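Side-chain contacts in GTPase-activating protein GYP1 (Saccharomyces cerevisiae, PDB 1FKM), which stimulates GTP hydrolysis by Ypt/Rab-type GTPases such as Ypt1 and Ypt7, supplying an arginine finger and a glutamine finger in trans through its TBC domain: residues Lys66-Ser71 against Asp173-Thr178; Tyr118-Arg123 against Cys181-Leu186; Asp70-Thr75 against Leu113-Tyr118; Lys107-Ser112 against Pro139-Phe144. All blocks are in the same frame, centred on the assembly; numbering follows the deposited sequence.

How the interactions relate
Of the four helices involved, 57-74 comes first and enters two contacts: its residues 66-71 meet helix 168-186 in interaction 1, and its last turn with Thr75 just beyond (70-75) meets helix 107-123 in interaction 3. Starting from the same stretch, interaction 3 closes after 37 intervening residues and interaction 1 after 101. Helix 107-123 then packs on helix 133-145 in interaction 4, nested within interaction 1 and crossing interaction 3, and on the end of helix 168-186 in interaction 2, which opens after interaction 3 has closed and crosses interactions 1 and 4. Glu175 of interaction 1 also reaches Arg115 of interaction 3 and Ser112 of interaction 4. Four helices of the all-helical TBC domain are thus tied together.

Interaction 1. Residues Lys66-Ser71 against Asp173-Thr178; sequences KEYRDS and DLEADT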
loop_
_atom_site.group_PDB
_atom_site.type_symbol
_atom_site.label_atom_id
_atom_site.label_comp_id
_atom_site.label_asym_id
_atom_site.label_seq_id
_atom_site.Cartn_x
_atom_site.Cartn_y
_atom_site.Cartn_z
ATOM N N LYS A 66 18.222 -12.984 -6.412
ATOM C CA LYS A 66 19.279 -13.014 -7.413
ATOM C C LYS A 66 18.749 -12.409 -8.715
ATOM O O LYS A 66 19.471 -11.700 -9.423
ATOM C CB LYS A 66 19.733 -14.455 -7.660
ATOM C CG LYS A 66 20.845 -14.587 -8.690
ATOM C CD LYS A 66 21.239 -16.044 -8.885
ATOM C CE LYS A 66 22.318 -16.182 -9.947
ATOM N NZ LYS A 66 21.846 -15.698 -11.274
ATOM N N GLU A 67 17.485 -12.686 -9.028
ATOM C CA GLU A 67 16.862 -12.160 -10.244
ATOM C C GLU A 67 16.779 -10.635 -10.188
ATOM O O GLU A 67 16.992 -9.949 -11.191
ATOM C CB GLU A 67 15.453 -12.737 -10.416
ATOM C CG GLU A 67 14.883 -12.556 -11.813
ATOM C CD GLU A 67 13.434 -12.994 -11.923
ATOM O OE1 GLU A 67 13.014 -13.885 -11.157
ATOM O OE2 GLU A 67 12.716 -12.453 -12.791
ATOM N N TYR A 68 16.446 -10.106 -9.015
ATOM C CA TYR A 68 16.363 -8.658 -8.834
ATOM C C TYR A 68 17.722 -8.050 -9.173
ATOM O O TYR A 68 17.820 -7.115 -9.969
ATOM C CB TYR A 68 16.012 -8.328 -7.385
ATOM C CG TYR A 68 16.102 -6.856 -7.061
ATOM C CD1 TYR A 68 15.144 -5.963 -7.536
ATOM C CD2 TYR A 68 17.161 -6.350 -6.303
ATOM C CE1 TYR A 68 15.232 -4.602 -7.269
ATOM C CE2 TYR A 68 17.260 -4.977 -6.028
ATOM C CZ TYR A 68 16.291 -4.116 -6.520
ATOM O OH TYR A 68 16.376 -2.762 -6.287
ATOM N N ARG A 69 18.764 -8.602 -8.560
ATOM C CA ARG A 69 20.136 -8.140 -8.764
ATOM C C ARG A 69 20.544 -8.187 -10.235
ATOM O O ARG A 69 21.054 -7.205 -10.778
ATOM C CB ARG A 69 21.105 -8.997 -7.942
ATOM C CG ARG A 69 21.047 -8.773 -6.431
ATOM C CD ARG A 69 22.039 -9.686 -5.721
ATOM N NE ARG A 69 22.236 -9.340 -4.315
ATOM C CZ ARG A 69 21.352 -9.562 -3.345
ATOM N NH1 ARG A 69 20.192 -10.140 -3.619
ATOM N NH2 ARG A 69 21.630 -9.204 -2.095
ATOM N N ASP A 70 20.317 -9.332 -10.876
ATOM C CA ASP A 70 20.667 -9.495 -12.284
ATOM C C ASP A 70 19.912 -8.515 -13.173
ATOM O O ASP A 70 20.490 -7.921 -14.086
ATOM C CB ASP A 70 20.382 -10.923 -12.757
ATOM C CG ASP A 70 21.207 -11.960 -12.022
ATOM O OD1 ASP A 70 22.312 -11.621 -11.546
ATOM O OD2 ASP A 70 20.753 -13.123 -11.937
ATOM N N SER A 71 18.623 -8.350 -12.905
ATOM C CA SER A 71 17.800 -7.441 -13.694
ATOM C C SER A 71 18.306 -6.009 -13.580
ATOM O O SER A 71 18.357 -5.275 -14.566
ATOM C CB SER A 71 16.345 -7.506 -13.229
ATOM O OG SER A 71 15.796 -8.789 -13.454
ATOM N N ASP A 173 18.561 -7.386 -0.494
ATOM C CA ASP A 173 17.548 -8.432 -0.315
ATOM C C ASP A 173 16.207 -7.754 -0.014
ATOM O O ASP A 173 15.169 -8.170 -0.511
ATOM C CB ASP A 173 17.880 -9.352 0.862
ATOM C CG ASP A 173 19.075 -10.247 0.599
ATOM O OD1 ASP A 173 19.408 -10.487 -0.582
ATOM O OD2 ASP A 173 19.671 -10.724 1.588
ATOM N N LEU A 174 16.251 -6.724 0.828
ATOM C CA LEU A 174 15.063 -5.958 1.205
ATOM C C LEU A 174 14.464 -5.312 -0.045
ATOM O O LEU A 174 13.246 -5.333 -0.254
ATOM C CB LEU A 174 15.442 -4.876 2.225
ATOM C CG LEU A 174 14.378 -3.806 2.526
ATOM C CD1 LEU A 174 13.198 -4.445 3.242
ATOM C CD2 LEU A 174 14.981 -2.700 3.373
ATOM N N GLU A 175 15.337 -4.737 -0.872
ATOM C CA GLU A 175 14.928 -4.094 -2.115
ATOM C C GLU A 175 14.210 -5.082 -3.025
ATOM O O GLU A 175 13.180 -4.767 -3.612
ATOM C CB GLU A 175 16.152 -3.534 -2.856
ATOM C CG GLU A 175 16.638 -2.183 -2.345
ATOM C CD GLU A 175 17.918 -1.724 -3.031
ATOM O OE1 GLU A 175 18.093 -1.996 -4.240
ATOM O OE2 GLU A 175 18.743 -1.076 -2.359
ATOM N N ALA A 176 14.774 -6.279 -3.145
ATOM C CA ALA A 176 14.194 -7.317 -3.990
ATOM C C ALA A 176 12.796 -7.720 -3.502
ATOM O O ALA A 176 11.844 -7.777 -4.287
ATOM C CB ALA A 176 15.119 -8.534 -4.012
ATOM N N ASP A 177 12.672 -7.995 -2.207
ATOM C CA ASP A 177 11.380 -8.385 -1.654
ATOM C C ASP A 177 10.352 -7.276 -1.877
ATOM O O ASP A 177 9.219 -7.544 -2.269
ATOM C CB ASP A 177 11.488 -8.674 -0.156
ATOM C CG ASP A 177 12.341 -9.900 0.152
ATOM O OD1 ASP A 177 12.753 -10.614 -0.794
ATOM O OD2 ASP A 177 12.589 -10.156 1.352
ATOM N N THR A 178 10.756 -6.035 -1.622
ATOM C CA THR A 178 9.876 -4.886 -1.792
ATOM C C THR A 178 9.436 -4.784 -3.251
ATOM O O THR A 178 8.249 -4.606 -3.548
ATOM C CB THR A 178 10.600 -3.589 -1.358
ATOM O OG1 THR A 178 10.986 -3.705 0.020
ATOM C CG2 THR A 178 9.682 -2.378 -1.513
#
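Tyr68 lies with one ring face on the backbone of helix 168-186: Ala176 CA sits 3.9 Å from the ring centroid, over the face, a CH-pi contact. The methyl of Ala176 packs against the base of the Tyr68 side chain, its CB 3.5 Å from Tyr68 CB. With CG anti to the backbone N (chi1 172°), the ring runs out across the neighbouring helix, and Tyr68 OH donates to the anti lone pair of Glu175 OE1 at 2.8 Å, the carboxylate standing nearly perpendicular to the ring. The other oxygen, OE2, is held by Arg115 in a salt bridge and by Ser112, so the buried carboxylate is gripped at both oxygens. A phenylalanine in place of Tyr68 would probably leave Glu175 OE1 without this donor. The outer side, partly open to solvent, is looser: the extended Arg69 brings NH2 to 3.0 Å and NH1 to 3.2 Å from Asp173 OD1, which lies near the guanidinium plane. The carboxylate is turned 62° from that plane, NH1 meeting OD1 nearly along its C-O bond and NH2 from above the carboxylate. The segment axes cross at 95° and approach to 9.1 Å, a steep helix-helix crossing within the all-helical TBC domain.

Interaction 2. Residues Tyr118-Arg123 against Cys181-Leu186; sequences YLWAIR and CLTKLL
Trp120 makes the apolar contact with Leu186, whose methyl CD1 presses obliquely on the indole, 3.3 Å from Trp120 CE2 and 3.4 Å from Trp120 NE1. The methyl is offset toward the NE1-CE2-CZ2 side of the indole. A first torsion of -176° swings the Trp120 ring system away from its own backbone N and across to helix 168-186. This is helix-on-helix packing inside the TBC domain, with the indole bridging backbones that stay 7.1 Å apart at their nearest CA atoms, those of Trp120 and Thr183. The Trp120 side chain is about 11 Å from that of Gln131, the glutamine finger. At the indole edge Thr183 OG1 makes a van der Waals contact, near the ring plane and 3.6 Å from Trp120 CD1; its hydrogen bond goes to Phe179 O one turn earlier. The polar link is a water, also at this edge, which accepts from Trp120 NE1 at 2.9 Å and donates to Thr183 O at 3.0 Å, joining the indole N-H to the partner backbone. Ring stacking adds His124, which lies against Trp120.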
loop_
_atom_site.group_PDB
_atom_site.type_symbol
_atom_site.label_atom_id
_atom_site.label_comp_id
_atom_site.label_asym_id
_atom_site.label_seq_id
_atom_site.Cartn_x
_atom_site.Cartn_y
_atom_site.Cartn_z
ATOM N N TYR A 118 12.727 2.302 -10.394
ATOM C CA TYR A 118 13.314 2.325 -11.727
ATOM C C TYR A 118 13.112 0.974 -12.403
ATOM O O TYR A 118 12.684 0.907 -13.559
ATOM C CB TYR A 118 14.808 2.643 -11.642
ATOM C CG TYR A 118 15.507 2.635 -12.981
ATOM C CD1 TYR A 118 15.199 3.583 -13.958
ATOM C CD2 TYR A 118 16.467 1.668 -13.278
ATOM C CE1 TYR A 118 15.833 3.569 -15.204
ATOM C CE2 TYR A 118 17.106 1.641 -14.519
ATOM C CZ TYR A 118 16.785 2.593 -15.477
ATOM O OH TYR A 118 17.400 2.552 -16.712
ATOM N N LEU A 119 13.418 -0.103 -11.684
ATOM C CA LEU A 119 13.268 -1.441 -12.248
ATOM C C LEU A 119 11.823 -1.735 -12.622
ATOM O O LEU A 119 11.551 -2.308 -13.679
ATOM C CB LEU A 119 13.777 -2.505 -11.269
ATOM C CG LEU A 119 13.720 -3.938 -11.819
ATOM C CD1 LEU A 119 14.529 -4.029 -13.115
ATOM C CD2 LEU A 119 14.254 -4.912 -10.779
ATOM N N TRP A 120 10.883 -1.349 -11.760
ATOM C CA TRP A 120 9.476 -1.587 -12.066
ATOM C C TRP A 120 9.077 -0.786 -13.305
ATOM O O TRP A 120 8.372 -1.290 -14.189
ATOM C CB TRP A 120 8.577 -1.177 -10.894
ATOM C CG TRP A 120 7.124 -1.497 -11.149
ATOM C CD1 TRP A 120 6.471 -2.652 -10.832
ATOM C CD2 TRP A 120 6.174 -0.675 -11.837
ATOM N NE1 TRP A 120 5.171 -2.601 -11.281
ATOM C CE2 TRP A 120 4.963 -1.399 -11.903
ATOM C CE3 TRP A 120 6.228 0.604 -12.411
ATOM C CZ2 TRP A 120 3.816 -0.890 -12.521
ATOM C CZ3 TRP A 120 5.089 1.109 -13.024
ATOM C CH2 TRP A 120 3.899 0.363 -13.075
ATOM N N ALA A 121 9.523 0.466 -13.369
ATOM C CA ALA A 121 9.189 1.329 -14.502
ATOM C C ALA A 121 9.734 0.774 -15.819
ATOM O O ALA A 121 9.055 0.808 -16.846
ATOM C CB ALA A 121 9.727 2.735 -14.262
ATOM N N ILE A 122 10.955 0.256 -15.787
ATOM C CA ILE A 122 11.573 -0.307 -16.988
ATOM C C ILE A 122 10.828 -1.565 -17.432
ATOM O O ILE A 122 10.738 -1.860 -18.626
ATOM C CB ILE A 122 13.057 -0.648 -16.733
ATOM C CG1 ILE A 122 13.845 0.644 -16.516
ATOM C CG2 ILE A 122 13.634 -1.446 -17.897
ATOM C CD1 ILE A 122 13.730 1.635 -17.652
ATOM N N ARG A 123 10.282 -2.295 -16.466
ATOM C CA ARG A 123 9.545 -3.515 -16.763
ATOM C C ARG A 123 8.089 -3.292 -17.160
ATOM O O ARG A 123 7.390 -4.243 -17.513
ATOM C CB ARG A 123 9.599 -4.464 -15.571
ATOM C CG ARG A 123 10.935 -5.125 -15.373
ATOM C CD ARG A 123 10.765 -6.322 -14.464
ATOM N NE ARG A 123 11.959 -7.152 -14.422
ATOM C CZ ARG A 123 11.950 -8.436 -14.088
ATOM N NH1 ARG A 123 10.804 -9.025 -13.775
ATOM N NH2 ARG A 123 13.083 -9.126 -14.065
ATOM N N CYS A 181 6.999 -7.595 -4.314
ATOM C CA CYS A 181 5.695 -7.428 -3.681
ATOM C C CYS A 181 4.974 -6.223 -4.270
ATOM O O CYS A 181 3.756 -6.256 -4.451
ATOM C CB CYS A 181 5.845 -7.301 -2.162
ATOM S SG CYS A 181 6.333 -8.888 -1.397
ATOM N N LEU A 182 5.718 -5.163 -4.579
ATOM C CA LEU A 182 5.113 -3.987 -5.202
ATOM C C LEU A 182 4.563 -4.449 -6.545
ATOM O O LEU A 182 3.469 -4.059 -6.958
ATOM C CB LEU A 182 6.160 -2.895 -5.459
ATOM C CG LEU A 182 5.683 -1.712 -6.314
ATOM C CD1 LEU A 182 4.593 -0.948 -5.567
ATOM C CD2 LEU A 182 6.854 -0.795 -6.628
ATOM N N THR A 183 5.341 -5.286 -7.227
ATOM C CA THR A 183 4.939 -5.799 -8.529
ATOM C C THR A 183 3.642 -6.599 -8.422
ATOM O O THR A 183 2.725 -6.411 -9.224
ATOM C CB THR A 183 6.061 -6.671 -9.148
ATOM O OG1 THR A 183 7.212 -5.849 -9.399
ATOM C CG2 THR A 183 5.603 -7.298 -10.469
ATOM N N LYS A 184 3.556 -7.471 -7.421
ATOM C CA LYS A 184 2.358 -8.291 -7.224
ATOM C C LYS A 184 1.143 -7.422 -6.927
ATOM O O LYS A 184 0.041 -7.709 -7.392
ATOM C CB LYS A 184 2.561 -9.283 -6.067
ATOM C CG LYS A 184 3.393 -10.506 -6.411
ATOM C CD LYS A 184 2.656 -11.416 -7.385
ATOM C CE LYS A 184 3.483 -12.650 -7.738
ATOM N NZ LYS A 184 2.790 -13.506 -8.744
ATOM N N LEU A 185 1.346 -6.363 -6.144
ATOM C CA LEU A 185 0.257 -5.454 -5.791
ATOM C C LEU A 185 -0.295 -4.768 -7.033
ATOM O O LEU A 185 -1.492 -4.829 -7.310
ATOM C CB LEU A 185 0.749 -4.378 -4.816
ATOM C CG LEU A 185 -0.310 -3.345 -4.412
ATOM C CD1 LEU A 185 -1.388 -4.036 -3.581
ATOM C CD2 LEU A 185 0.337 -2.213 -3.615
ATOM N N LEU A 186 0.593 -4.124 -7.782
ATOM C CA LEU A 186 0.201 -3.398 -8.977
ATOM C C LEU A 186 -0.396 -4.270 -10.088
ATOM O O LEU A 186 -1.148 -3.773 -10.930
ATOM C CB LEU A 186 1.400 -2.596 -9.502
ATOM C CG LEU A 186 1.938 -1.524 -8.542
ATOM C CD1 LEU A 186 3.126 -0.826 -9.167
ATOM C CD2 LEU A 186 0.852 -0.512 -8.224
HETATM O O HOH W 1 3.124 -4.656 -11.582
#

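Interaction 3. Residues Asp70-Thr75 against Leu113-Tyr118; sequences DSLKHT and LQRILY
Leu72 and Arg115 meet at about a right angle, the methyl CD2 of Leu72 resting against the aliphatic part of the arginine, 3.5 Å from Arg115 CD and 3.8 Å from Arg115 CB. The arginine chain bends at chi3 (-77°), so the methylenes serve the leucine while the charged end is left to its partner Glu175. One turn on, Thr75 and Tyr118 slide past each other in opposite directions. Thr75 OG1 comes obliquely to the ring, 3.3 Å from Tyr118 CE2, whereas Thr75 O lies in the ring plane at its edge, 3.6 Å from Tyr118 OH, without a hydrogen bond. The Thr75 hydroxyl is buried here with no partner in the model, but the residue is poorly ordered and its contacts are to be read with care. An alanine at Tyr118 is likely to open a gap beside Thr75 and to deprive Trp87 of its edge-to-face ring partner. The contact closes the C-terminal end of helix 57-74 onto the middle of helix 107-123; helix 83-93 packs on Tyr118, while helix 168-186 and helix 133-145 cover Ile116 and Leu117.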
loop_
_atom_site.group_PDB
_atom_site.type_symbol
_atom_site.label_atom_id
_atom_site.label_comp_id
_atom_site.label_asym_id
_atom_site.label_seq_id
_atom_site.Cartn_x
_atom_site.Cartn_y
_atom_site.Cartn_z
ATOM N N ASP A 70 20.317 -9.332 -10.876
ATOM C CA ASP A 70 20.667 -9.495 -12.284
ATOM C C ASP A 70 19.912 -8.515 -13.173
ATOM O O ASP A 70 20.490 -7.921 -14.086
ATOM C CB ASP A 70 20.382 -10.923 -12.757
ATOM C CG ASP A 70 21.207 -11.960 -12.022
ATOM O OD1 ASP A 70 22.312 -11.621 -11.546
ATOM O OD2 ASP A 70 20.753 -13.123 -11.937
ATOM N N SER A 71 18.623 -8.350 -12.905
ATOM C CA SER A 71 17.800 -7.441 -13.694
ATOM C C SER A 71 18.306 -6.009 -13.580
ATOM O O SER A 71 18.357 -5.275 -14.566
ATOM C CB SER A 71 16.345 -7.506 -13.229
ATOM O OG SER A 71 15.796 -8.789 -13.454
ATOM N N LEU A 72 18.678 -5.613 -12.371
ATOM C CA LEU A 72 19.171 -4.264 -12.139
ATOM C C LEU A 72 20.527 -4.088 -12.814
ATOM O O LEU A 72 20.809 -3.046 -13.406
ATOM C CB LEU A 72 19.284 -4.005 -10.635
ATOM C CG LEU A 72 19.004 -2.580 -10.152
ATOM C CD1 LEU A 72 17.630 -2.129 -10.629
ATOM C CD2 LEU A 72 19.084 -2.541 -8.634
ATOM N N LYS A 73 21.363 -5.117 -12.728
ATOM C CA LYS A 73 22.687 -5.079 -13.337
ATOM C C LYS A 73 22.543 -4.955 -14.852
ATOM O O LYS A 73 23.264 -4.197 -15.499
ATOM C CB LYS A 73 23.453 -6.357 -12.997
ATOM C CG LYS A 73 24.883 -6.386 -13.502
ATOM C CD LYS A 73 25.507 -7.760 -13.303
ATOM C CE LYS A 73 25.484 -8.184 -11.843
ATOM N NZ LYS A 73 26.047 -9.552 -11.661
ATOM N N HIS A 74 21.595 -5.705 -15.405
ATOM C CA HIS A 74 21.334 -5.699 -16.837
ATOM C C HIS A 74 20.767 -4.361 -17.302
ATOM O O HIS A 74 21.080 -3.894 -18.396
ATOM C CB HIS A 74 20.355 -6.824 -17.185
ATOM C CG HIS A 74 20.013 -6.907 -18.641
ATOM N ND1 HIS A 74 20.943 -7.222 -19.609
ATOM C CD2 HIS A 74 18.840 -6.726 -19.292
ATOM C CE1 HIS A 74 20.357 -7.233 -20.793
ATOM N NE2 HIS A 74 19.081 -6.935 -20.629
ATOM N N THR A 75 19.937 -3.741 -16.470
ATOM C CA THR A 75 19.323 -2.465 -16.822
ATOM C C THR A 75 20.231 -1.253 -16.602
ATOM O O THR A 75 19.803 -0.112 -16.791
ATOM C CB THR A 75 18.007 -2.249 -16.038
ATOM O OG1 THR A 75 17.375 -1.045 -16.487
ATOM C CG2 THR A 75 18.283 -2.137 -14.548
ATOM N N LEU A 113 14.874 3.125 -2.890
ATOM C CA LEU A 113 13.589 3.346 -3.552
ATOM C C LEU A 113 13.784 3.710 -5.022
ATOM O O LEU A 113 12.989 3.334 -5.876
ATOM C CB LEU A 113 12.794 4.442 -2.829
ATOM C CG LEU A 113 12.384 4.097 -1.389
ATOM C CD1 LEU A 113 11.524 5.226 -0.808
ATOM C CD2 LEU A 113 11.600 2.775 -1.365
ATOM N N GLN A 114 14.856 4.436 -5.315
ATOM C CA GLN A 114 15.155 4.830 -6.691
ATOM C C GLN A 114 15.320 3.579 -7.562
ATOM O O GLN A 114 14.739 3.481 -8.651
ATOM C CB GLN A 114 16.442 5.668 -6.710
ATOM C CG GLN A 114 17.023 6.001 -8.087
ATOM C CD GLN A 114 16.247 7.075 -8.830
ATOM O OE1 GLN A 114 15.787 8.053 -8.237
ATOM N NE2 GLN A 114 16.119 6.910 -10.144
ATOM N N ARG A 115 16.103 2.623 -7.075
ATOM C CA ARG A 115 16.346 1.385 -7.818
ATOM C C ARG A 115 15.081 0.543 -7.972
ATOM O O ARG A 115 14.802 0.007 -9.050
ATOM C CB ARG A 115 17.434 0.552 -7.131
ATOM C CG ARG A 115 18.826 1.175 -7.166
ATOM C CD ARG A 115 19.880 0.203 -6.651
ATOM N NE ARG A 115 19.888 0.070 -5.196
ATOM C CZ ARG A 115 20.608 0.834 -4.376
ATOM N NH1 ARG A 115 21.382 1.795 -4.866
ATOM N NH2 ARG A 115 20.568 0.630 -3.062
ATOM N N ILE A 116 14.323 0.416 -6.890
ATOM C CA ILE A 116 13.085 -0.358 -6.925
ATOM C C ILE A 116 12.103 0.198 -7.951
ATOM O O ILE A 116 11.576 -0.538 -8.791
ATOM C CB ILE A 116 12.399 -0.368 -5.538
ATOM C CG1 ILE A 116 13.269 -1.135 -4.536
ATOM C CG2 ILE A 116 11.018 -0.998 -5.649
ATOM C CD1 ILE A 116 12.815 -0.999 -3.077
ATOM N N LEU A 117 11.859 1.502 -7.887
ATOM C CA LEU A 117 10.916 2.124 -8.802
ATOM C C LEU A 117 11.420 2.130 -10.232
ATOM O O LEU A 117 10.638 1.976 -11.171
ATOM C CB LEU A 117 10.611 3.554 -8.359
ATOM C CG LEU A 117 9.909 3.648 -7.000
ATOM C CD1 LEU A 117 9.714 5.112 -6.625
ATOM C CD2 LEU A 117 8.571 2.933 -7.061
ATOM N N TYR A 118 12.727 2.302 -10.394
ATOM C CA TYR A 118 13.314 2.325 -11.727
ATOM C C TYR A 118 13.112 0.974 -12.403
ATOM O O TYR A 118 12.684 0.907 -13.559
ATOM C CB TYR A 118 14.808 2.643 -11.642
ATOM C CG TYR A 118 15.507 2.635 -12.981
ATOM C CD1 TYR A 118 15.199 3.583 -13.958
ATOM C CD2 TYR A 118 16.467 1.668 -13.278
ATOM C CE1 TYR A 118 15.833 3.569 -15.204
ATOM C CE2 TYR A 118 17.106 1.641 -14.519
ATOM C CZ TYR A 118 16.785 2.593 -15.477
ATOM O OH TYR A 118 17.400 2.552 -16.712
#

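Interaction 4. Residues Lys107-Ser112 against Pro139-Phe144; sequences KSVQNS and PFFETF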
loop_
_atom_site.group_PDB
_atom_site.type_symbol
_atom_site.label_atom_id
_atom_site.label_comp_id
_atom_site.label_asym_id
_atom_site.label_seq_id
_atom_site.Cartn_x
_atom_site.Cartn_y
_atom_site.Cartn_z
ATOM N N LYS A 107 19.807 9.001 2.696
ATOM C CA LYS A 107 20.288 8.692 1.353
ATOM C C LYS A 107 20.205 7.217 0.998
ATOM O O LYS A 107 19.960 6.869 -0.158
ATOM C CB LYS A 107 21.729 9.179 1.172
ATOM C CG LYS A 107 21.832 10.658 0.843
ATOM C CD LYS A 107 21.104 10.984 -0.457
ATOM C CE LYS A 107 21.152 12.472 -0.764
ATOM N NZ LYS A 107 20.394 12.808 -2.003
ATOM N N SER A 108 20.411 6.349 1.984
ATOM C CA SER A 108 20.348 4.916 1.742
ATOM C C SER A 108 18.939 4.539 1.305
ATOM O O SER A 108 18.758 3.709 0.414
ATOM C CB SER A 108 20.731 4.140 3.007
ATOM O OG SER A 108 19.813 4.388 4.054
ATOM N N VAL A 109 17.944 5.158 1.927
ATOM C CA VAL A 109 16.545 4.887 1.601
ATOM C C VAL A 109 16.186 5.458 0.233
ATOM O O VAL A 109 15.513 4.803 -0.561
ATOM C CB VAL A 109 15.598 5.480 2.666
ATOM C CG1 VAL A 109 14.141 5.297 2.243
ATOM C CG2 VAL A 109 15.841 4.787 4.007
ATOM N N GLN A 110 16.637 6.677 -0.046
ATOM C CA GLN A 110 16.353 7.286 -1.338
ATOM C C GLN A 110 16.935 6.454 -2.479
ATOM O O GLN A 110 16.270 6.221 -3.487
ATOM C CB GLN A 110 16.908 8.712 -1.386
ATOM C CG GLN A 110 16.063 9.712 -0.610
ATOM C CD GLN A 110 16.672 11.098 -0.590
ATOM O OE1 GLN A 110 17.395 11.482 -1.508
ATOM N NE2 GLN A 110 16.367 11.863 0.446
ATOM N N ASN A 111 18.177 6.005 -2.318
ATOM C CA ASN A 111 18.827 5.198 -3.345
ATOM C C ASN A 111 18.139 3.842 -3.528
ATOM O O ASN A 111 18.044 3.330 -4.649
ATOM C CB ASN A 111 20.307 4.984 -3.006
ATOM C CG ASN A 111 21.097 6.282 -2.990
ATOM O OD1 ASN A 111 20.875 7.161 -3.816
ATOM N ND2 ASN A 111 22.033 6.399 -2.056
ATOM N N SER A 112 17.669 3.254 -2.431
ATOM C CA SER A 112 16.983 1.967 -2.507
ATOM C C SER A 112 15.662 2.114 -3.254
ATOM O O SER A 112 15.361 1.322 -4.145
ATOM C CB SER A 112 16.712 1.406 -1.106
ATOM O OG SER A 112 17.880 0.835 -0.543
ATOM N N PRO A 139 4.792 1.481 2.162
ATOM C CA PRO A 139 4.310 0.628 3.259
ATOM C C PRO A 139 5.026 -0.724 3.253
ATOM O O PRO A 139 5.302 -1.300 4.310
ATOM C CB PRO A 139 2.813 0.491 2.970
ATOM C CG PRO A 139 2.490 1.811 2.299
ATOM C CD PRO A 139 3.666 1.977 1.352
ATOM N N PHE A 140 5.318 -1.231 2.056
ATOM C CA PHE A 140 6.030 -2.502 1.909
ATOM C C PHE A 140 7.463 -2.339 2.399
ATOM O O PHE A 140 7.953 -3.146 3.186
ATOM C CB PHE A 140 6.093 -2.930 0.437
ATOM C CG PHE A 140 4.822 -3.535 -0.083
ATOM C CD1 PHE A 140 4.223 -4.602 0.574
ATOM C CD2 PHE A 140 4.236 -3.049 -1.247
ATOM C CE1 PHE A 140 3.058 -5.178 0.082
ATOM C CE2 PHE A 140 3.070 -3.620 -1.749
ATOM C CZ PHE A 140 2.480 -4.684 -1.085
ATOM N N PHE A 141 8.125 -1.294 1.902
ATOM C CA PHE A 141 9.520 -1.019 2.249
ATOM C C PHE A 141 9.698 -0.913 3.750
ATOM O O PHE A 141 10.541 -1.591 4.332
ATOM C CB PHE A 141 10.000 0.288 1.592
ATOM C CG PHE A 141 11.461 0.578 1.818
ATOM C CD1 PHE A 141 12.438 -0.106 1.103
ATOM C CD2 PHE A 141 11.859 1.501 2.778
ATOM C CE1 PHE A 141 13.794 0.120 1.342
ATOM C CE2 PHE A 141 13.215 1.736 3.026
ATOM C CZ PHE A 141 14.181 1.046 2.312
ATOM N N GLU A 142 8.894 -0.055 4.362
ATOM C CA GLU A 142 8.952 0.181 5.800
ATOM C C GLU A 142 8.631 -1.065 6.626
ATOM O O GLU A 142 9.332 -1.371 7.586
ATOM C CB GLU A 142 8.000 1.327 6.150
ATOM C CG GLU A 142 7.899 1.644 7.610
ATOM C CD GLU A 142 7.198 2.966 7.853
ATOM O OE1 GLU A 142 7.277 3.865 6.978
ATOM O OE2 GLU A 142 6.582 3.106 8.924
ATOM N N THR A 143 7.576 -1.785 6.257
ATOM C CA THR A 143 7.208 -2.999 6.980
ATOM C C THR A 143 8.273 -4.093 6.843
ATOM O O THR A 143 8.631 -4.763 7.820
ATOM C CB THR A 143 5.854 -3.538 6.480
ATOM O OG1 THR A 143 4.841 -2.556 6.733
ATOM C CG2 THR A 143 5.486 -4.831 7.192
ATOM N N PHE A 144 8.794 -4.283 5.638
ATOM C CA PHE A 144 9.820 -5.301 5.442
ATOM C C PHE A 144 11.109 -4.933 6.174
ATOM O O PHE A 144 11.879 -5.806 6.570
ATOM C CB PHE A 144 10.078 -5.497 3.949
ATOM C CG PHE A 144 8.916 -6.101 3.219
ATOM C CD1 PHE A 144 7.809 -6.577 3.920
ATOM C CD2 PHE A 144 8.920 -6.193 1.830
ATOM C CE1 PHE A 144 6.719 -7.134 3.249
ATOM C CE2 PHE A 144 7.841 -6.746 1.155
ATOM C CZ PHE A 144 6.737 -7.216 1.864
#
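Ser112, at the contact with Phe141, has its OG hydrogen-bonded with Glu175 OE2 of helix 168-186. In the all-helical TBC domain this places a polar group beside the apolar seam between helix 107-123 and helix 133-145. That seam is carried by one ring. Phe141 extends from its helix across to the other, whose nearest CA, that of Val109, is 9.2 Å from the CA of Phe141; its chi1 of -175° points the phenyl group that way. The ring meets two residues less than one turn apart, both obliquely and through the two CE atoms that flank CZ. Its CE1 touches the CB of Ser112, so the serine turns its methylene to the ring and keeps its OG for the carboxylate bond. Leu174 of helix 168-186 also packs on Phe141, as does Leu113, the next residue along helix 107-123, bringing three helices together round the phenyl group. On the valine side both methyls reach the ring: CG1 of Val109 is 3.8 Å from Phe141 CE2, and CG2 of Val109 is 4.1 Å from the same atom.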